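Local structure of fusolin (Unidentified entomopoxvirus, 4YN2) at residues G267-E271 with E272-Y276. The protein forms the crystalline spindles of an insect poxvirus that enhance its virulence, and probably acts on chitin as a lytic polysaccharide monooxygenase. Sequence-based numbering, arbitrary orientation.
Sequences GFDTE and EYYKY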
ATOM      1  N   GLY A 267      -6.198 -37.972   6.850  1.00 19.32           N
ATOM      2  CA  GLY A 267      -4.869 -37.390   6.779  1.00 19.03           C
ATOM      3  C   GLY A 267      -4.927 -35.889   6.607  1.00 23.13           C
ATOM      4  O   GLY A 267      -5.984 -35.284   6.790  1.00 22.01           O
ATOM      5  N   PHE A 268      -3.810 -35.295   6.182  1.00 19.60           N
ATOM      6  CA  PHE A 268      -3.673 -33.848   5.992  1.00 19.51           C
ATOM      7  C   PHE A 268      -4.688 -33.352   4.966  1.00 25.20           C
ATOM      8  O   PHE A 268      -4.934 -34.029   3.979  1.00 24.04           O
ATOM      9  CB  PHE A 268      -2.243 -33.485   5.542  1.00 20.76           C
ATOM     10  CG  PHE A 268      -2.018 -32.008   5.292  1.00 21.91           C
ATOM     11  CD1 PHE A 268      -1.760 -31.140   6.344  1.00 24.51           C
ATOM     12  CD2 PHE A 268      -2.138 -31.476   4.019  1.00 23.76           C
ATOM     13  CE1 PHE A 268      -1.557 -29.781   6.113  1.00 25.08           C
ATOM     14  CE2 PHE A 268      -1.947 -30.111   3.792  1.00 26.36           C
ATOM     15  CZ  PHE A 268      -1.643 -29.276   4.838  1.00 24.23           C
ATOM     16  N   ASP A 269      -5.327 -32.209   5.245  1.00 24.39           N
ATOM     17  CA  ASP A 269      -6.316 -31.572   4.370  1.00 26.09           C
ATOM     18  C   ASP A 269      -7.599 -32.415   4.094  1.00 29.58           C
ATOM     19  O   ASP A 269      -8.409 -31.977   3.277  1.00 30.20           O
ATOM     20  CB  ASP A 269      -5.675 -31.170   3.027  1.00 29.09           C
ATOM     21  CG  ASP A 269      -6.176 -29.849   2.485  1.00 46.36           C
ATOM     22  OD1 ASP A 269      -6.051 -28.830   3.200  1.00 47.97           O
ATOM     23  OD2 ASP A 269      -6.674 -29.828   1.337  1.00 55.76           O
ATOM     24  N   THR A 270      -7.823 -33.560   4.793  1.00 23.83           N
ATOM     25  CA  THR A 270      -9.072 -34.323   4.666  1.00 22.49           C
ATOM     26  C   THR A 270     -10.046 -33.632   5.637  1.00 23.96           C
ATOM     27  O   THR A 270      -9.593 -32.841   6.466  1.00 22.02           O
ATOM     28  CB  THR A 270      -8.866 -35.821   4.969  1.00 27.42           C
ATOM     29  OG1 THR A 270      -8.559 -35.973   6.351  1.00 28.76           O
ATOM     30  CG2 THR A 270      -7.778 -36.474   4.112  1.00 26.34           C
ATOM     31  N   GLU A 271     -11.358 -33.915   5.569  1.00 20.64           N
ATOM     32  CA  GLU A 271     -12.303 -33.233   6.467  1.00 21.01           C
ATOM     33  C   GLU A 271     -12.033 -33.565   7.937  1.00 23.01           C
ATOM     34  O   GLU A 271     -12.254 -32.703   8.782  1.00 22.18           O
ATOM     35  CB  GLU A 271     -13.772 -33.541   6.106  1.00 22.97           C
ATOM     36  CG  GLU A 271     -14.185 -33.032   4.731  1.00 37.74           C
ATOM     37  CD  GLU A 271     -13.960 -31.550   4.494  1.00 67.73           C
ATOM     38  OE1 GLU A 271     -14.320 -30.746   5.386  1.00 71.58           O
ATOM     39  OE2 GLU A 271     -13.400 -31.194   3.432  1.00 62.13           O
ATOM     40  N   GLU A 272     -11.493 -34.767   8.241  1.00 19.14           N
ATOM     41  CA  GLU A 272     -11.132 -35.130   9.613  1.00 18.65           C
ATOM     42  C   GLU A 272     -10.117 -34.125  10.168  1.00 20.26           C
ATOM     43  O   GLU A 272     -10.292 -33.631  11.276  1.00 18.82           O
ATOM     44  CB  GLU A 272     -10.534 -36.545   9.690  1.00 20.47           C
ATOM     45  CG  GLU A 272     -11.523 -37.674   9.428  1.00 30.93           C
ATOM     46  CD  GLU A 272     -11.729 -38.075   7.981  1.00 49.07           C
ATOM     47  OE1 GLU A 272     -11.251 -37.346   7.080  1.00 28.45           O
ATOM     48  OE2 GLU A 272     -12.371 -39.125   7.750  1.00 48.77           O
ATOM     49  N   TYR A 273      -9.089 -33.794   9.360  1.00 15.20           N
ATOM     50  CA  TYR A 273      -8.022 -32.864   9.740  1.00 14.42           C
ATOM     51  C   TYR A 273      -8.577 -31.481  10.062  1.00 18.32           C
ATOM     52  O   TYR A 273      -8.161 -30.888  11.051  1.00 16.01           O
ATOM     53  CB  TYR A 273      -6.977 -32.764   8.624  1.00 14.65           C
ATOM     54  CG  TYR A 273      -5.660 -32.205   9.094  1.00 15.00           C
ATOM     55  CD1 TYR A 273      -4.823 -32.945   9.919  1.00 16.81           C
ATOM     56  CD2 TYR A 273      -5.278 -30.907   8.775  1.00 14.14           C
ATOM     57  CE1 TYR A 273      -3.624 -32.426  10.385  1.00 16.35           C
ATOM     58  CE2 TYR A 273      -4.079 -30.376   9.232  1.00 14.09           C
ATOM     59  CZ  TYR A 273      -3.244 -31.147  10.024  1.00 17.47           C
ATOM     60  OH  TYR A 273      -2.060 -30.661  10.503  1.00 12.04           O
ATOM     61  N   TYR A 274      -9.530 -30.985   9.248  1.00 18.94           N
ATOM     62  CA  TYR A 274     -10.180 -29.689   9.484  1.00 21.22           C
ATOM     63  C   TYR A 274     -11.024 -29.739  10.745  1.00 22.72           C
ATOM     64  O   TYR A 274     -10.977 -28.799  11.523  1.00 22.43           O
ATOM     65  CB  TYR A 274     -11.053 -29.247   8.291  1.00 25.00           C
ATOM     66  CG  TYR A 274     -10.253 -28.617   7.175  1.00 30.62           C
ATOM     67  CD1 TYR A 274      -9.869 -27.283   7.233  1.00 33.32           C
ATOM     68  CD2 TYR A 274      -9.894 -29.350   6.049  1.00 32.70           C
ATOM     69  CE1 TYR A 274      -9.148 -26.690   6.197  1.00 35.48           C
ATOM     70  CE2 TYR A 274      -9.168 -28.772   5.009  1.00 34.14           C
ATOM     71  CZ  TYR A 274      -8.788 -27.441   5.091  1.00 43.05           C
ATOM     72  OH  TYR A 274      -8.081 -26.840   4.076  1.00 45.15           O
ATOM     73  N   LYS A 275     -11.785 -30.827  10.956  1.00 17.37           N
ATOM     74  CA  LYS A 275     -12.588 -30.979  12.171  1.00 17.02           C
ATOM     75  C   LYS A 275     -11.686 -31.059  13.402  1.00 19.04           C
ATOM     76  O   LYS A 275     -12.011 -30.485  14.442  1.00 18.20           O
ATOM     77  CB  LYS A 275     -13.482 -32.226  12.098  1.00 19.98           C
ATOM     78  CG  LYS A 275     -14.673 -32.051  11.169  1.00 34.95           C
ATOM     79  CD  LYS A 275     -15.534 -33.306  11.129  1.00 47.97           C
ATOM     80  CE  LYS A 275     -16.671 -33.218  10.134  1.00 62.87           C
ATOM     81  NZ  LYS A 275     -17.716 -32.241  10.547  1.00 71.92           N
ATOM     82  N   TYR A 276     -10.542 -31.748  13.279  1.00 14.44           N
ATOM     83  CA  TYR A 276      -9.615 -31.856  14.400  1.00 13.35           C
ATOM     84  C   TYR A 276      -9.057 -30.477  14.764  1.00 17.46           C
ATOM     85  O   TYR A 276      -8.969 -30.157  15.944  1.00 16.20           O
ATOM     86  CB  TYR A 276      -8.472 -32.831  14.110  1.00 13.09           C
ATOM     87  CG  TYR A 276      -7.713 -33.151  15.376  1.00 13.42           C
ATOM     88  CD1 TYR A 276      -6.698 -32.315  15.828  1.00 14.29           C
ATOM     89  CD2 TYR A 276      -8.142 -34.159  16.228  1.00 14.01           C
ATOM     90  CE1 TYR A 276      -6.090 -32.511  17.065  1.00 14.89           C
ATOM     91  CE2 TYR A 276      -7.508 -34.400  17.442  1.00 14.78           C
ATOM     92  CZ  TYR A 276      -6.490 -33.563  17.866  1.00 18.30           C
ATOM     93  OH  TYR A 276      -5.885 -33.791  19.072  1.00 15.53           O
TER
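Phe268 and Tyr273 meet in a local contact where a type II beta turn, Gly267 to Thr270, leads into helix 271-280. This is a surface helix start in the C-terminal extension, its centre about 35 Å from the centre of the chain. Phe268 CA lies over one face of the Tyr273 ring, 4.3 Å from its centroid, in a CH-pi contact. The two rings incline at 51°, and Phe268 CD1 touches Tyr273 CE2 at 3.8 Å. CG anti to the backbone N (chi1 -161°) turns the Tyr273 ring back toward Phe268. Its CB, set by the backbone, lies 3.3 Å from Gly267 O. Thr270 is the N-cap residue. Its OG1 and its N both donate to Gly267 O from the same face of the carbonyl plane, the OG1 bond being 2.7 Å long. Lys275 N bonds to Glu271 O at 2.9 Å within the first turn of the helix. The Asp269 carboxylate runs beside the Tyr274 ring, the planes 57° apart, with OD1 3.0 Å from Tyr274 OH. The turn meets the helix mainly through the Phe268-Tyr273 packing, with a weak backbone bond from Tyr274 N to Thr270 O. Asp269, Glu271 and Glu272 gather acidic charge near the helix N-terminus, which probably suits the helix dipole.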